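Side-chain contacts in arsenic responsive repressor ArsR (Corynebacterium glutamicum ATCC 13032, PDB 6J0E), which represses transcription as a winged helix-turn-helix DNA-binding protein of the ArsR family and probably lets go of its operator when As(III) binds: residues Leu18-Gly21 with Pro22-Asp26; Leu69-Pro72 with Thr73-His77. One frame throughout, in Å; residues are numbered along the deposited sequence.

Interaction 1. Residues Leu18-Gly21 with Pro22-Asp26; sequences LATG and PLSSD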
ATOM      1  N   LEU B  18      -9.299   9.370  -1.229  1.00 11.09           N
ATOM      2  CA  LEU B  18      -7.936   9.687  -0.728  1.00 13.84           C
ATOM      3  C   LEU B  18      -6.764   9.282  -1.694  1.00 13.34           C
ATOM      4  O   LEU B  18      -5.629   9.784  -1.583  1.00 14.89           O
ATOM      5  CB  LEU B  18      -7.741   9.008   0.647  1.00 17.28           C
ATOM      6  CG  LEU B  18      -8.852   9.278   1.700  1.00 21.67           C
ATOM      7  CD1 LEU B  18      -8.664   8.389   2.911  1.00 26.18           C
ATOM      8  CD2 LEU B  18      -9.014  10.669   2.169  1.00 23.00           C
ATOM      9  N   ALA B  19      -7.002   8.405  -2.663  1.00  9.23           N
ATOM     10  CA  ALA B  19      -5.878   7.946  -3.529  1.00  8.51           C
ATOM     11  C   ALA B  19      -5.771   8.765  -4.803  1.00  8.32           C
ATOM     12  O   ALA B  19      -4.715   8.812  -5.385  1.00  9.55           O
ATOM     13  CB  ALA B  19      -6.063   6.453  -3.857  1.00  8.08           C
ATOM     14  N   THR B  20      -6.880   9.255  -5.264  1.00 10.66           N
ATOM     15  CA  THR B  20      -6.945   9.967  -6.566  1.00 10.98           C
ATOM     16  C   THR B  20      -6.000  11.106  -6.727  1.00 12.00           C
ATOM     17  O   THR B  20      -5.301  11.164  -7.703  1.00 11.15           O
ATOM     18  CB  THR B  20      -8.300  10.409  -6.948  1.00 12.77           C
ATOM     19  OG1 THR B  20      -9.103   9.239  -7.098  1.00 14.03           O
ATOM     20  CG2 THR B  20      -8.295  10.998  -8.317  1.00 13.01           C
ATOM     21  N   GLY B  21      -5.954  11.961  -5.692  1.00 11.52           N
ATOM     22  CA  GLY B  21      -5.056  13.052  -5.814  1.00 10.74           C
ATOM     23  C   GLY B  21      -3.603  12.627  -5.892  1.00 10.01           C
ATOM     24  O   GLY B  21      -2.905  13.056  -6.756  1.00  9.96           O
ATOM     25  N   PRO B  22      -3.058  11.815  -4.905  1.00  9.87           N
ATOM     26  CA  PRO B  22      -1.629  11.520  -5.015  1.00 10.55           C
ATOM     27  C   PRO B  22      -1.412  10.662  -6.240  1.00  9.37           C
ATOM     28  O   PRO B  22      -0.409  10.828  -6.849  1.00 10.89           O
ATOM     29  CB  PRO B  22      -1.313  10.654  -3.737  1.00 11.32           C
ATOM     30  CG  PRO B  22      -2.455  10.921  -2.890  1.00 12.88           C
ATOM     31  CD  PRO B  22      -3.612  11.333  -3.632  1.00 12.37           C
ATOM     32  N   LEU B  23      -2.388   9.822  -6.653  1.00  8.04           N
ATOM     33  CA  LEU B  23      -2.133   8.994  -7.796  1.00  8.25           C
ATOM     34  C   LEU B  23      -2.056   9.883  -9.070  1.00  9.72           C
ATOM     35  O   LEU B  23      -1.322   9.484  -9.964  1.00  8.94           O
ATOM     36  CB  LEU B  23      -3.270   8.033  -8.038  1.00 10.17           C
ATOM     37  CG  LEU B  23      -3.126   6.726  -7.163  1.00 10.86           C
ATOM     38  CD1 LEU B  23      -4.461   6.002  -7.322  1.00 10.22           C
ATOM     39  CD2 LEU B  23      -1.920   5.898  -7.556  1.00 11.88           C
ATOM     40  N   SER B  24      -2.856  10.862  -9.048  1.00  8.14           N
ATOM     41  CA  SER B  24      -2.976  11.823 -10.251  1.00  9.49           C
ATOM     42  C   SER B  24      -1.865  12.859 -10.343  1.00 11.19           C
ATOM     43  O   SER B  24      -1.601  13.418 -11.405  1.00 12.56           O
ATOM     44  CB  SER B  24      -4.275  12.501 -10.311  1.00 11.17           C
ATOM     45  OG  SER B  24      -5.281  11.486 -10.411  1.00  9.92           O
ATOM     46  N   SER B  25      -1.183  13.053  -9.259  1.00 10.05           N
ATOM     47  CA  SER B  25      -0.204  14.091  -9.145  1.00 10.29           C
ATOM     48  C   SER B  25       1.042  13.709  -9.913  1.00 10.28           C
ATOM     49  O   SER B  25       1.277  12.576 -10.234  1.00  9.44           O
ATOM     50  CB  SER B  25       0.175  14.344  -7.653  1.00 10.88           C
ATOM     51  OG  SER B  25       0.892  13.282  -7.191  1.00 12.72           O
ATOM     52  N   ASP B  26       1.849  14.754 -10.141  1.00 10.33           N
ATOM     53  CA  ASP B  26       3.131  14.567 -10.827  1.00 10.72           C
ATOM     54  C   ASP B  26       4.138  13.860  -9.880  1.00 13.93           C
ATOM     55  O   ASP B  26       5.203  13.477 -10.320  1.00 17.57           O
ATOM     56  CB  ASP B  26       3.655  15.972 -11.178  1.00 11.71           C
ATOM     57  CG  ASP B  26       3.014  16.564 -12.377  1.00 15.63           C
ATOM     58  OD1 ASP B  26       2.223  15.904 -13.079  1.00 14.22           O
ATOM     59  OD2 ASP B  26       3.369  17.769 -12.633  1.00 21.16           O
TER
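The short helix 20-24, little more than a turn long, is tied together where Thr-20 meets Ser-24, and it lies near a bound arsenic. The carbonyl oxygen of Thr-20 is gripped twice by that serine: backbone N of Ser-24 reaches Thr-20 O at 2.8 Å, and Ser-24 OG gives its proton to Thr-20 O at 2.7 Å. The two donors arrive from opposite faces of the carbonyl plane, each tilted out of it. With chi1 at -59°, Ser-24 OG lies beside its own backbone N and folds back along the helix. The methyl CG2 of Thr-20 flanks this hydroxyl, while OG1 of Thr-20 bonds to the carbonyl of Cys-16.

One residue earlier, Leu-23 N donates to Ala-19 O at 2.8 Å. CD1 of Leu-23 rests on Ala-19 CB at 3.8 Å, and both side chains continue onto Ile-114, joining the helix to the chain just past helix 102-111. Pro-22 has no N-H to offer Leu-18 O; its CD lies there instead, 3.3 Å from that oxygen, and the ring leans on Thr-110 and Val-111 of helix 102-111.

This helix packs against the second subunit of the dimer: Ala-51 of the second subunit packs on Thr-20, and Ser-48 of that subunit on Leu-23 and Ser-24. The arsenic is about 6 Å from the Thr-20 side chain, consistent with a site bordered by both chains.

At the far end Ser-25 leaves the helical path. Its OG, at chi1 70° between backbone N and carbonyl carbon, donates to Pro-22 O at 2.8 Å and receives the N-H of Glu-27 in an ST turn leading toward helix 28-38.

Interaction 2. Residues Leu69-Pro72 with Thr73-His77; sequences LSQP and TISHH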
ATOM      1  N   LEU B  69      21.717 -13.050   7.197  1.00 13.88           N
ATOM      2  CA  LEU B  69      22.259 -12.594   5.928  1.00 15.34           C
ATOM      3  C   LEU B  69      23.561 -11.853   6.204  1.00 13.33           C
ATOM      4  O   LEU B  69      23.797 -11.489   7.297  1.00 13.28           O
ATOM      5  CB  LEU B  69      21.306 -11.761   5.107  1.00 19.29           C
ATOM      6  CG  LEU B  69      19.895 -12.338   4.661  1.00 20.59           C
ATOM      7  CD1 LEU B  69      18.884 -11.857   5.649  1.00 26.47           C
ATOM      8  CD2 LEU B  69      19.419 -11.680   3.383  1.00 26.81           C
ATOM      9  N   SER B  70      24.454 -11.706   5.230  1.00 17.26           N
ATOM     10  CA  SER B  70      25.716 -11.106   5.524  1.00 18.22           C
ATOM     11  C   SER B  70      25.667  -9.567   5.794  1.00 21.10           C
ATOM     12  O   SER B  70      24.764  -8.845   5.337  1.00 18.04           O
ATOM     13  CB  SER B  70      26.633 -11.421   4.351  1.00 17.69           C
ATOM     14  OG  SER B  70      26.306 -10.597   3.232  1.00 19.46           O
ATOM     15  N   GLN B  71      26.688  -9.033   6.466  1.00 19.27           N
ATOM     16  CA  GLN B  71      26.647  -7.608   6.726  1.00 20.65           C
ATOM     17  C   GLN B  71      26.676  -6.799   5.356  1.00 18.27           C
ATOM     18  O   GLN B  71      25.943  -5.842   5.198  1.00 14.83           O
ATOM     19  CB  GLN B  71      27.803  -7.185   7.680  1.00 20.42           C
ATOM     20  CG  GLN B  71      28.050  -5.706   7.829  1.00 24.60           C
ATOM     21  CD  GLN B  71      28.992  -5.182   6.751  1.00 30.29           C
ATOM     22  OE1 GLN B  71      30.103  -5.710   6.576  1.00 30.37           O
ATOM     23  NE2 GLN B  71      28.523  -4.152   5.949  1.00 27.53           N
ATOM     24  N   PRO B  72      27.531  -7.154   4.383  1.00 18.91           N
ATOM     25  CA  PRO B  72      27.390  -6.372   3.080  1.00 17.90           C
ATOM     26  C   PRO B  72      25.935  -6.452   2.465  1.00 17.10           C
ATOM     27  O   PRO B  72      25.447  -5.481   1.841  1.00 19.81           O
ATOM     28  CB  PRO B  72      28.505  -7.003   2.168  1.00 17.54           C
ATOM     29  CG  PRO B  72      29.474  -7.502   3.222  1.00 19.06           C
ATOM     30  CD  PRO B  72      28.603  -8.135   4.276  1.00 20.90           C
ATOM     31  N   THR B  73      25.251  -7.580   2.638  1.00 16.65           N
ATOM     32  CA  THR B  73      23.906  -7.683   2.067  1.00 18.34           C
ATOM     33  C   THR B  73      22.956  -6.734   2.751  1.00 17.93           C
ATOM     34  O   THR B  73      22.228  -5.936   2.057  1.00 16.60           O
ATOM     35  CB  THR B  73      23.360  -9.108   2.140  1.00 18.27           C
ATOM     36  OG1 THR B  73      24.071  -9.818   1.164  1.00 19.64           O
ATOM     37  CG2 THR B  73      21.988  -9.237   1.699  1.00 17.63           C
ATOM     38  N   ILE B  74      22.882  -6.860   4.085  1.00 15.44           N
ATOM     39  CA  ILE B  74      21.972  -6.016   4.818  1.00 15.81           C
ATOM     40  C   ILE B  74      22.353  -4.539   4.675  1.00 14.56           C
ATOM     41  O   ILE B  74      21.513  -3.668   4.537  1.00 14.54           O
ATOM     42  CB  ILE B  74      21.996  -6.320   6.318  1.00 18.65           C
ATOM     43  CG1 ILE B  74      21.474  -7.761   6.616  1.00 21.57           C
ATOM     44  CG2 ILE B  74      21.130  -5.360   7.108  1.00 20.95           C
ATOM     45  CD1 ILE B  74      20.044  -8.069   6.348  1.00 21.26           C
ATOM     46  N   SER B  75      23.655  -4.227   4.743  1.00 13.35           N
ATOM     47  CA  SER B  75      24.062  -2.850   4.596  1.00 12.57           C
ATOM     48  C   SER B  75      23.620  -2.293   3.223  1.00 12.99           C
ATOM     49  O   SER B  75      23.272  -1.149   3.179  1.00 13.10           O
ATOM     50  CB  SER B  75      25.565  -2.631   4.737  1.00 14.24           C
ATOM     51  OG  SER B  75      25.857  -2.697   6.088  1.00 17.66           O
ATOM     52  N   HIS B  76      23.656  -3.108   2.162  1.00 13.67           N
ATOM     53  CA  HIS B  76      23.287  -2.619   0.811  1.00 13.89           C
ATOM     54  C   HIS B  76      21.772  -2.201   0.863  1.00 15.53           C
ATOM     55  O   HIS B  76      21.346  -1.161   0.368  1.00 12.42           O
ATOM     56  CB  HIS B  76      23.502  -3.710  -0.213  1.00 17.47           C
ATOM     57  CG  HIS B  76      22.882  -3.424  -1.540  1.00 18.45           C
ATOM     58  ND1 HIS B  76      23.569  -2.721  -2.504  1.00 23.24           N
ATOM     59  CD2 HIS B  76      21.707  -3.792  -2.084  1.00 19.50           C
ATOM     60  CE1 HIS B  76      22.819  -2.634  -3.590  1.00 24.01           C
ATOM     61  NE2 HIS B  76      21.695  -3.305  -3.365  1.00 22.53           N
ATOM     62  N   HIS B  77      20.991  -3.077   1.452  1.00 11.16           N
ATOM     63  CA  HIS B  77      19.508  -2.948   1.496  1.00 12.53           C
ATOM     64  C   HIS B  77      19.167  -1.750   2.362  1.00 11.73           C
ATOM     65  O   HIS B  77      18.277  -0.994   2.015  1.00 11.65           O
ATOM     66  CB  HIS B  77      18.844  -4.191   1.930  1.00 13.87           C
ATOM     67  CG  HIS B  77      18.820  -5.262   0.877  1.00 13.86           C
ATOM     68  ND1 HIS B  77      18.331  -5.037  -0.398  1.00 14.60           N
ATOM     69  CD2 HIS B  77      19.209  -6.559   0.909  1.00 15.08           C
ATOM     70  CE1 HIS B  77      18.534  -6.120  -1.132  1.00 15.82           C
ATOM     71  NE2 HIS B  77      18.969  -7.085  -0.335  1.00 15.02           N
TER
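The Gln-71 amide points its NE2 at Ser-75, and Ser-75 OG lies in the amide plane, taking a nearly straight N-H bond (167°) from NE2 at 3.0 Å. Gln-71 reaches it by leaving the backbone with CG anti to N (chi1 169°) and turning about CB-CG (chi2 -87°). The ring of His-77 has CD2 of His-76 3.9 Å above one face, displaced toward the rim, while its ND1 is hydrogen-bonded to Arg-43 NE.

Both groups ride on helix 71-83, the second helix of the helix-turn-helix and, as in other ArsR-family repressors, probably the one that reads the operator. Ser-70 is its N-cap residue. Ser-70 O accepts Ile-74 N at 3.0 Å, and the hydroxyls Ser-70 OG and Thr-73 OG1 are hydrogen-bonded at 3.1 Å.

Just ahead of the cap, Leu-69 turns its branches over the first turn, facing helix 41-52 at Val-42. It crosses Thr-73 and Ile-74 at about a right angle, CD2 touching Thr-73 CG2 at 3.9 Å and CD1 meeting Ile-74 CD1 at 4.0 Å.

Interactions 1 and 2 follow each other along the chain and lie on opposite sides of its centre; within one chain their own centres are 34 Å apart and their nearest atoms about 23 Å apart. Interaction 1 lies near the arsenic; interaction 2 belongs to the probable DNA-reading helix. Helix 41-52 joins interaction 2 of one chain to interaction 1 of the other: its Val-42 and Ile-46 pack against residues 69-77 of their own chain, whereas its Ser-48 and Ala-51 face residues 20-24 of the partner subunit. Ala-51 also belongs to the arsenic pocket, so one helix touches both the metalloid site and the probable DNA-reading helix.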